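BsaWI endonuclease (Geobacillus stearothermophilus, PDB 4ZSF) probably cleaves double-stranded DNA as a metal-dependent restriction endonuclease of the PD-(D/E)XK nuclease superfamily. Local coordinates at residues Phe91-Lys96 and Ile110-Asp115; Val143-Ile148 and Ile162-Ser167. One frame throughout, in Å; residues are numbered along the deposited sequence.

Overall arrangement
Interactions 1 and 2 are neighbours in the nuclease core, their centres about 8 Å apart, and follow one another along the chain. Interaction 1 lays helix 70-103 against strand 108-112, an outermost strand of the mixed sheet in this chain, and the start of helix 113-121. Interaction 2 lies one step further in, pairing strands 146-152 and 155-165 of a beta hairpin. Strands 108-112 and 146-152 are adjacent, and a probable hydrogen bond from L111 N to Y147 O links the contacts. E92 of interaction 1 also brings its carboxylate close to that of D145 in interaction 2, a clustering of acids consistent with a PD-(D/E)XK nuclease centre.

Interaction 1. Residues Phe91-Lys96 and Ile110-Asp115; sequences FEEMIK and ILLQKD. With nucleotides of chain B.
K96 lies alongside I110 where helix 91-96 and strand 110-112 run nearly antiparallel, at 158°, their axes approaching to 8.6 Å. Its CG stands anti to the backbone N (chi1 175°) and the rest of the chain is stretched, which carries the amine along the strand to the turn into the next helix. On the way the methylenes do the packing: K96 CB meets I110 CG2 at 3.9 Å, and K96 CG passes I110 O. The L112 side chain crosses this lysine at about a right angle, with CG 3.8 Å from K96 CD, while L112 CD2 reaches back to E92 CB.

At the end, K96 NZ forms a salt bridge with D115 OD2 at 2.8 Å, on the syn side but 26° out of the carboxylate plane. The same oxygen accepts L112 N, also at 2.8 Å, from the opposite face of that plane. Since L112 is the N-cap, D115 closes the helix start in the manner of one half of a capping box, and two donors pin its carboxylate. K96 NZ also bonds a succinate, probably from the crystallisation liquor. A water donates to E92 OE1 and accepts only weakly from Q113 N. K114 lies beside the DNA phosphate, its CD 3.2 Å from OP1 of DA13 of chain B.

E93 lays its CG near L112 CD2, and its carboxylate forms salt bridges with K30 and R34 of the second subunit. I95 touches L146 of strand 146-152 as well as I110, so helix 70-103 reaches both strands; I110 and L112 rest on L146 too.

Interaction 2. Residues Val143-Ile148 and Ile162-Ser167; sequences VFDLYI and IQSKTS
D145 points its carboxylate across at S164 and K165 with CG anti to its carbonyl carbon (chi1 -62°), and K165 bends at chi2 (-41°) so that its amine swings back to meet it. D145 OD2 takes both donors: S164 N at 2.7 Å on the anti lone pair, almost straight at 172°, and K165 NZ at 2.6 Å on the syn lone pair, as a salt bridge.

Next along, D145 and L146 both face I162 in a classic beta bulge. I162 O accepts D145 N at 3.0 Å and L146 N at 3.1 Å, and I162 N returns a bond to L146 O. L146 CB packs on I162 CB at 3.8 Å, while I162 CD1 reaches I148. Beside the bulge, Q163 CG lies at the edge of the F144 ring, 3.7 Å from F144 CD1; Q163 OE1 accepts from W220 NE1, and Q163 NE2 donates to the backbone O of D175.

With an alanine here in place of D145, K165 NZ would probably lose its charged mate and be set free to turn, with S164 N left without this acceptor. Acid and lysine thus hold each other across the hairpin, an arrangement consistent with the aspartate and lysine of the PD-(D/E)XK signature.

Interaction 1. Residues Phe91-Lys96 and Ile110-Asp115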
ATOM      1  N   PHE A  91      16.496  -8.973  -4.241  1.00 17.62           N
ATOM      2  CA  PHE A  91      16.735  -8.746  -5.695  1.00 15.52           C
ATOM      3  C   PHE A  91      17.652  -7.514  -5.920  1.00 15.31           C
ATOM      4  O   PHE A  91      18.588  -7.568  -6.717  1.00 18.13           O
ATOM      5  CB  PHE A  91      15.392  -8.563  -6.375  1.00 17.34           C
ATOM      6  CG  PHE A  91      15.502  -8.417  -7.889  1.00 18.28           C
ATOM      7  CD1 PHE A  91      15.729  -9.519  -8.670  1.00 22.21           C
ATOM      8  CD2 PHE A  91      15.296  -7.157  -8.497  1.00 21.72           C
ATOM      9  CE1 PHE A  91      15.791  -9.407 -10.077  1.00 25.75           C
ATOM     10  CE2 PHE A  91      15.370  -7.054  -9.898  1.00 22.98           C
ATOM     11  CZ  PHE A  91      15.643  -8.171 -10.652  1.00 24.29           C
ATOM     12  N   GLU A  92      17.413  -6.423  -5.187  1.00 16.90           N
ATOM     13  CA  GLU A  92      18.332  -5.274  -5.254  1.00 17.77           C
ATOM     14  C   GLU A  92      19.761  -5.647  -4.922  1.00 17.34           C
ATOM     15  O   GLU A  92      20.744  -5.179  -5.566  1.00 18.33           O
ATOM     16  CB  GLU A  92      17.863  -4.184  -4.281  1.00 21.39           C
ATOM     17  CG  GLU A  92      16.519  -3.670  -4.697  1.00 29.24           C
ATOM     18  CD  GLU A  92      15.718  -3.083  -3.486  1.00 38.22           C
ATOM     19  OE1 GLU A  92      16.308  -2.827  -2.403  1.00 35.47           O
ATOM     20  OE2 GLU A  92      14.489  -2.932  -3.646  1.00 43.54           O
ATOM     21  N   GLU A  93      19.907  -6.425  -3.840  1.00 18.85           N
ATOM     22  CA  GLU A  93      21.235  -6.868  -3.428  1.00 16.85           C
ATOM     23  C   GLU A  93      21.881  -7.719  -4.506  1.00 18.25           C
ATOM     24  O   GLU A  93      23.115  -7.687  -4.730  1.00 20.02           O
ATOM     25  CB  GLU A  93      21.110  -7.651  -2.079  1.00 18.56           C
ATOM     26  CG  GLU A  93      20.691  -6.659  -0.967  1.00 22.40           C
ATOM     27  CD  GLU A  93      20.025  -7.300   0.268  1.00 31.25           C
ATOM     28  OE1 GLU A  93      20.059  -8.556   0.303  1.00 32.49           O
ATOM     29  OE2 GLU A  93      19.439  -6.544   1.168  1.00 31.55           O
ATOM     30  N   MET A  94      21.056  -8.530  -5.163  1.00 18.00           N
ATOM     31  CA  MET A  94      21.551  -9.373  -6.243  1.00 19.04           C
ATOM     32  C   MET A  94      22.097  -8.510  -7.419  1.00 16.80           C
ATOM     33  O   MET A  94      23.164  -8.800  -7.994  1.00 19.20           O
ATOM     34  CB  MET A  94      20.432 -10.268  -6.771  1.00 18.39           C
ATOM     35  CG  MET A  94      20.959 -11.201  -7.836  1.00 20.94           C
ATOM     36  SD  MET A  94      19.620 -12.229  -8.516  1.00 27.20           S
ATOM     37  CE  MET A  94      19.004 -11.079  -9.722  1.00 26.56           C
ATOM     38  N   ILE A  95      21.319  -7.507  -7.829  1.00 17.74           N
ATOM     39  CA  ILE A  95      21.750  -6.607  -8.878  1.00 16.27           C
ATOM     40  C   ILE A  95      23.054  -5.883  -8.489  1.00 19.71           C
ATOM     41  O   ILE A  95      23.987  -5.730  -9.294  1.00 19.62           O
ATOM     42  CB  ILE A  95      20.632  -5.568  -9.207  1.00 16.65           C
ATOM     43  CG1 ILE A  95      19.377  -6.330  -9.683  1.00 20.06           C
ATOM     44  CG2 ILE A  95      21.153  -4.527 -10.240  1.00 20.96           C
ATOM     45  CD1 ILE A  95      19.662  -7.246 -10.958  1.00 32.72           C
ATOM     46  N   LYS A  96      23.102  -5.411  -7.262  1.00 18.27           N
ATOM     47  CA  LYS A  96      24.322  -4.732  -6.791  1.00 19.21           C
ATOM     48  C   LYS A  96      25.511  -5.687  -6.884  1.00 21.16           C
ATOM     49  O   LYS A  96      26.580  -5.278  -7.360  1.00 23.32           O
ATOM     50  CB  LYS A  96      24.146  -4.258  -5.348  1.00 18.72           C
ATOM     51  CG  LYS A  96      25.446  -3.640  -4.731  1.00 23.78           C
ATOM     52  CD  LYS A  96      25.163  -3.213  -3.280  1.00 25.57           C
ATOM     53  CE  LYS A  96      26.475  -2.887  -2.569  1.00 28.79           C
ATOM     54  NZ  LYS A  96      26.351  -2.801  -1.083  1.00 30.12           N
ATOM     55  N   ILE A 110      27.563   0.275  -7.812  1.00 21.57           N
ATOM     56  CA  ILE A 110      26.192   0.383  -7.428  1.00 21.91           C
ATOM     57  C   ILE A 110      26.121   0.394  -5.913  1.00 23.25           C
ATOM     58  O   ILE A 110      26.794  -0.399  -5.210  1.00 21.51           O
ATOM     59  CB  ILE A 110      25.346  -0.811  -7.982  1.00 20.85           C
ATOM     60  CG1 ILE A 110      25.255  -0.696  -9.517  1.00 21.64           C
ATOM     61  CG2 ILE A 110      24.004  -0.870  -7.319  1.00 22.74           C
ATOM     62  CD1 ILE A 110      24.673  -1.979 -10.168  1.00 27.03           C
ATOM     63  N   LEU A 111      25.277   1.287  -5.427  1.00 19.75           N
ATOM     64  CA  LEU A 111      25.000   1.428  -4.003  1.00 22.38           C
ATOM     65  C   LEU A 111      23.540   1.147  -3.696  1.00 21.37           C
ATOM     66  O   LEU A 111      22.639   1.641  -4.434  1.00 22.45           O
ATOM     67  CB  LEU A 111      25.278   2.864  -3.546  1.00 24.40           C
ATOM     68  CG  LEU A 111      26.614   3.471  -3.906  1.00 23.93           C
ATOM     69  CD1 LEU A 111      26.529   4.939  -3.462  1.00 26.58           C
ATOM     70  CD2 LEU A 111      27.726   2.703  -3.198  1.00 29.12           C
ATOM     71  N   LEU A 112      23.272   0.468  -2.582  1.00 22.99           N
ATOM     72  CA  LEU A 112      21.869   0.453  -2.071  1.00 21.87           C
ATOM     73  C   LEU A 112      21.491   1.828  -1.579  1.00 22.18           C
ATOM     74  O   LEU A 112      22.343   2.649  -1.266  1.00 22.69           O
ATOM     75  CB  LEU A 112      21.686  -0.542  -0.914  1.00 22.81           C
ATOM     76  CG  LEU A 112      22.152  -1.954  -1.268  1.00 23.44           C
ATOM     77  CD1 LEU A 112      22.331  -2.797   0.047  1.00 28.91           C
ATOM     78  CD2 LEU A 112      21.061  -2.621  -2.152  1.00 25.34           C
ATOM     79  N   GLN A 113      20.203   2.128  -1.546  1.00 24.02           N
ATOM     80  CA  GLN A 113      19.786   3.407  -0.948  1.00 24.07           C
ATOM     81  C   GLN A 113      20.401   3.581   0.445  1.00 27.69           C
ATOM     82  O   GLN A 113      20.925   4.675   0.762  1.00 27.94           O
ATOM     83  CB  GLN A 113      18.258   3.485  -0.888  1.00 26.18           C
ATOM     84  CG  GLN A 113      17.774   4.684  -0.134  1.00 31.24           C
ATOM     85  CD  GLN A 113      16.252   4.683   0.011  1.00 32.52           C
ATOM     86  OE1 GLN A 113      15.528   4.770  -0.976  1.00 31.03           O
ATOM     87  NE2 GLN A 113      15.770   4.556   1.248  1.00 35.48           N
ATOM     88  N   LYS A 114      20.395   2.539   1.297  1.00 25.11           N
ATOM     89  CA  LYS A 114      20.980   2.777   2.628  1.00 30.18           C
ATOM     90  C   LYS A 114      22.519   3.012   2.555  1.00 27.76           C
ATOM     91  O   LYS A 114      23.075   3.681   3.417  1.00 30.98           O
ATOM     92  CB  LYS A 114      20.671   1.620   3.592  1.00 36.05           C
ATOM     93  CG  LYS A 114      21.407   0.370   3.260  1.00 38.91           C
ATOM     94  CD  LYS A 114      21.372  -0.590   4.439  1.00 50.57           C
ATOM     95  CE  LYS A 114      21.528  -2.016   3.962  1.00 56.39           C
ATOM     96  NZ  LYS A 114      20.251  -2.565   3.376  1.00 60.79           N
ATOM     97  N   ASP A 115      23.195   2.443   1.558  1.00 27.71           N
ATOM     98  CA  ASP A 115      24.637   2.722   1.350  1.00 27.67           C
ATOM     99  C   ASP A 115      24.838   4.219   1.044  1.00 28.12           C
ATOM    100  O   ASP A 115      25.690   4.899   1.617  1.00 25.71           O
ATOM    101  CB  ASP A 115      25.236   1.916   0.178  1.00 29.52           C
ATOM    102  CG  ASP A 115      25.193   0.423   0.374  1.00 32.43           C
ATOM    103  OD1 ASP A 115      25.309  -0.031   1.553  1.00 33.71           O
ATOM    104  OD2 ASP A 115      25.103  -0.302  -0.659  1.00 29.35           O
TER
ATOM    105  P    DA B  13      19.105  -2.501   7.996  1.00 47.82           P
ATOM    106  OP1  DA B  13      19.800  -2.057   6.773  1.00 53.32           O
ATOM    107  OP2  DA B  13      19.613  -3.646   8.801  1.00 49.08           O
ATOM    108  O5'  DA B  13      19.006  -1.237   8.950  1.00 40.20           O
ATOM    109  C5'  DA B  13      18.153  -0.159   8.624  1.00 38.40           C
ATOM    110  C4'  DA B  13      17.809   0.596   9.890  1.00 43.26           C
ATOM    111  O4'  DA B  13      16.638  -0.014  10.513  1.00 42.06           O
ATOM    112  C3'  DA B  13      18.915   0.584  10.976  1.00 44.77           C
ATOM    113  O3'  DA B  13      18.984   1.822  11.606  1.00 46.90           O
ATOM    114  C2'  DA B  13      18.407  -0.450  11.969  1.00 46.83           C
ATOM    115  C1'  DA B  13      16.914  -0.169  11.882  1.00 45.07           C
ATOM    116  N9   DA B  13      16.108  -1.217  12.484  1.00 41.45           N
ATOM    117  C8   DA B  13      16.471  -2.523  12.668  1.00 39.27           C
ATOM    118  N7   DA B  13      15.575  -3.232  13.326  1.00 36.57           N
ATOM    119  C5   DA B  13      14.595  -2.298  13.628  1.00 34.28           C
ATOM    120  C6   DA B  13      13.400  -2.409  14.317  1.00 34.48           C
ATOM    121  N6   DA B  13      12.978  -3.567  14.846  1.00 35.34           N
ATOM    122  N1   DA B  13      12.653  -1.286  14.467  1.00 37.66           N
ATOM    123  C2   DA B  13      13.082  -0.142  13.903  1.00 37.22           C
ATOM    124  N3   DA B  13      14.210   0.075  13.239  1.00 38.37           N
ATOM    125  C4   DA B  13      14.919  -1.054  13.129  1.00 36.44           C
TER
HETATM  126  O   HOH W   1      17.701  -0.118  -1.703  1.00 31.17           O

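Interaction 2. Residues Val143-Ile148 and Ile162-Ser167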
ATOM      1  N   VAL A 143      12.358   6.568  -3.253  1.00 24.42           N
ATOM      2  CA  VAL A 143      12.017   6.611  -4.639  1.00 27.49           C
ATOM      3  C   VAL A 143      12.801   5.610  -5.509  1.00 26.36           C
ATOM      4  O   VAL A 143      12.244   5.042  -6.462  1.00 27.97           O
ATOM      5  CB  VAL A 143      12.291   8.067  -5.130  1.00 34.96           C
ATOM      6  CG1 VAL A 143      12.032   8.172  -6.528  1.00 34.20           C
ATOM      7  CG2 VAL A 143      11.394   9.009  -4.353  1.00 40.38           C
ATOM      8  N   PHE A 144      14.112   5.527  -5.263  1.00 22.88           N
ATOM      9  CA  PHE A 144      15.002   4.641  -6.048  1.00 19.60           C
ATOM     10  C   PHE A 144      15.538   3.526  -5.181  1.00 24.47           C
ATOM     11  O   PHE A 144      15.867   3.756  -4.030  1.00 30.91           O
ATOM     12  CB  PHE A 144      16.143   5.462  -6.633  1.00 20.11           C
ATOM     13  CG  PHE A 144      15.643   6.502  -7.590  1.00 20.12           C
ATOM     14  CD1 PHE A 144      15.063   6.115  -8.799  1.00 21.23           C
ATOM     15  CD2 PHE A 144      15.640   7.858  -7.236  1.00 20.64           C
ATOM     16  CE1 PHE A 144      14.503   7.126  -9.683  1.00 22.14           C
ATOM     17  CE2 PHE A 144      15.146   8.855  -8.113  1.00 22.03           C
ATOM     18  CZ  PHE A 144      14.536   8.495  -9.300  1.00 22.14           C
ATOM     19  N   ASP A 145      15.737   2.353  -5.769  1.00 20.09           N
ATOM     20  CA  ASP A 145      16.186   1.154  -5.065  1.00 22.38           C
ATOM     21  C   ASP A 145      17.717   1.140  -4.982  1.00 24.48           C
ATOM     22  O   ASP A 145      18.312   0.758  -3.981  1.00 24.65           O
ATOM     23  CB  ASP A 145      15.659  -0.055  -5.836  1.00 24.59           C
ATOM     24  CG  ASP A 145      14.128  -0.060  -5.866  1.00 33.14           C
ATOM     25  OD1 ASP A 145      13.520   0.081  -4.759  1.00 30.56           O
ATOM     26  OD2 ASP A 145      13.531  -0.126  -6.964  1.00 30.98           O
ATOM     27  N   LEU A 146      18.344   1.629  -6.042  1.00 19.20           N
ATOM     28  CA  LEU A 146      19.782   1.579  -6.174  1.00 18.45           C
ATOM     29  C   LEU A 146      20.295   2.897  -6.754  1.00 19.75           C
ATOM     30  O   LEU A 146      19.562   3.588  -7.456  1.00 19.33           O
ATOM     31  CB  LEU A 146      20.187   0.457  -7.116  1.00 18.48           C
ATOM     32  CG  LEU A 146      19.768  -0.960  -6.705  1.00 21.06           C
ATOM     33  CD1 LEU A 146      20.089  -1.989  -7.866  1.00 24.14           C
ATOM     34  CD2 LEU A 146      20.599  -1.273  -5.474  1.00 23.07           C
ATOM     35  N   TYR A 147      21.557   3.209  -6.502  1.00 18.71           N
ATOM     36  CA  TYR A 147      22.210   4.366  -7.112  1.00 17.95           C
ATOM     37  C   TYR A 147      23.531   3.906  -7.734  1.00 21.24           C
ATOM     38  O   TYR A 147      24.086   2.862  -7.323  1.00 22.68           O
ATOM     39  CB  TYR A 147      22.480   5.458  -6.085  1.00 17.57           C
ATOM     40  CG  TYR A 147      21.200   6.093  -5.590  1.00 20.19           C
ATOM     41  CD1 TYR A 147      20.652   7.174  -6.259  1.00 19.74           C
ATOM     42  CD2 TYR A 147      20.512   5.546  -4.505  1.00 21.19           C
ATOM     43  CE1 TYR A 147      19.462   7.774  -5.798  1.00 19.36           C
ATOM     44  CE2 TYR A 147      19.304   6.115  -4.034  1.00 19.91           C
ATOM     45  CZ  TYR A 147      18.791   7.227  -4.708  1.00 22.03           C
ATOM     46  OH  TYR A 147      17.628   7.866  -4.242  1.00 21.97           O
ATOM     47  N   ILE A 148      24.052   4.663  -8.699  1.00 16.71           N
ATOM     48  CA  ILE A 148      25.340   4.232  -9.275  1.00 16.11           C
ATOM     49  C   ILE A 148      26.294   5.412  -9.258  1.00 20.55           C
ATOM     50  O   ILE A 148      25.900   6.574  -9.541  1.00 20.51           O
ATOM     51  CB  ILE A 148      25.162   3.606 -10.677  1.00 18.05           C
ATOM     52  CG1 ILE A 148      26.508   3.099 -11.245  1.00 20.47           C
ATOM     53  CG2 ILE A 148      24.425   4.561 -11.679  1.00 15.72           C
ATOM     54  CD1 ILE A 148      26.320   2.161 -12.525  1.00 20.18           C
ATOM     55  N   ILE A 162      18.375   4.236 -10.071  1.00 17.41           N
ATOM     56  CA  ILE A 162      17.954   2.964 -10.622  1.00 16.66           C
ATOM     57  C   ILE A 162      16.748   2.402  -9.865  1.00 19.41           C
ATOM     58  O   ILE A 162      16.749   2.310  -8.617  1.00 20.27           O
ATOM     59  CB  ILE A 162      19.114   1.921 -10.505  1.00 17.03           C
ATOM     60  CG1 ILE A 162      20.358   2.417 -11.280  1.00 19.84           C
ATOM     61  CG2 ILE A 162      18.626   0.510 -10.930  1.00 18.26           C
ATOM     62  CD1 ILE A 162      21.661   1.690 -10.781  1.00 20.37           C
ATOM     63  N   GLN A 163      15.720   2.017 -10.615  1.00 17.63           N
ATOM     64  CA  GLN A 163      14.550   1.312 -10.041  1.00 17.44           C
ATOM     65  C   GLN A 163      14.716  -0.147 -10.337  1.00 26.05           C
ATOM     66  O   GLN A 163      15.013  -0.497 -11.453  1.00 24.48           O
ATOM     67  CB  GLN A 163      13.276   1.835 -10.635  1.00 19.47           C
ATOM     68  CG  GLN A 163      13.073   3.346 -10.221  1.00 25.45           C
ATOM     69  CD  GLN A 163      11.898   4.005 -10.940  1.00 28.66           C
ATOM     70  OE1 GLN A 163      11.436   3.531 -11.979  1.00 29.95           O
ATOM     71  NE2 GLN A 163      11.374   5.056 -10.344  1.00 28.61           N
ATOM     72  N   SER A 164      14.543  -1.028  -9.354  1.00 26.08           N
ATOM     73  CA  SER A 164      14.821  -2.432  -9.670  1.00 26.17           C
ATOM     74  C   SER A 164      13.693  -3.266  -9.147  1.00 38.01           C
ATOM     75  O   SER A 164      13.684  -3.515  -7.950  1.00 44.24           O
ATOM     76  CB  SER A 164      16.164  -2.901  -9.064  1.00 36.58           C
ATOM     77  OG  SER A 164      16.096  -3.024  -7.642  1.00 43.07           O
ATOM     78  N   LYS A 165      12.792  -3.691 -10.057  1.00 34.39           N
ATOM     79  CA  LYS A 165      11.483  -4.285  -9.765  1.00 37.86           C
ATOM     80  C   LYS A 165      11.367  -5.752 -10.140  1.00 34.42           C
ATOM     81  O   LYS A 165      11.840  -6.158 -11.211  1.00 29.85           O
ATOM     82  CB  LYS A 165      10.428  -3.512 -10.524  1.00 41.59           C
ATOM     83  CG  LYS A 165      10.389  -2.012 -10.135  1.00 44.50           C
ATOM     84  CD  LYS A 165      10.550  -1.807  -8.602  1.00 56.20           C
ATOM     85  CE  LYS A 165      10.726  -0.308  -8.259  1.00 55.25           C
ATOM     86  NZ  LYS A 165      10.970  -0.070  -6.804  1.00 54.21           N
ATOM     87  N   THR A 166      10.720  -6.560  -9.291  1.00 28.70           N
ATOM     88  CA  THR A 166      10.676  -7.980  -9.530  1.00 29.17           C
ATOM     89  C   THR A 166       9.394  -8.280 -10.281  1.00 43.68           C
ATOM     90  O   THR A 166       9.189  -9.380 -10.771  1.00 49.98           O
ATOM     91  CB  THR A 166      10.701  -8.791  -8.211  1.00 32.29           C
ATOM     92  OG1 THR A 166       9.763  -8.196  -7.320  1.00 31.50           O
ATOM     93  CG2 THR A 166      12.058  -8.698  -7.560  1.00 35.87           C
ATOM     94  N   SER A 167       8.505  -7.297 -10.299  1.00 45.57           N
ATOM     95  CA  SER A 167       7.367  -7.342 -11.176  1.00 59.23           C
ATOM     96  C   SER A 167       7.346  -5.997 -11.913  1.00 72.72           C
ATOM     97  O   SER A 167       7.319  -4.937 -11.285  1.00 73.18           O
ATOM     98  CB  SER A 167       6.074  -7.573 -10.398  1.00 54.34           C
ATOM     99  OG  SER A 167       5.810  -6.440  -9.588  1.00 50.91           O
TER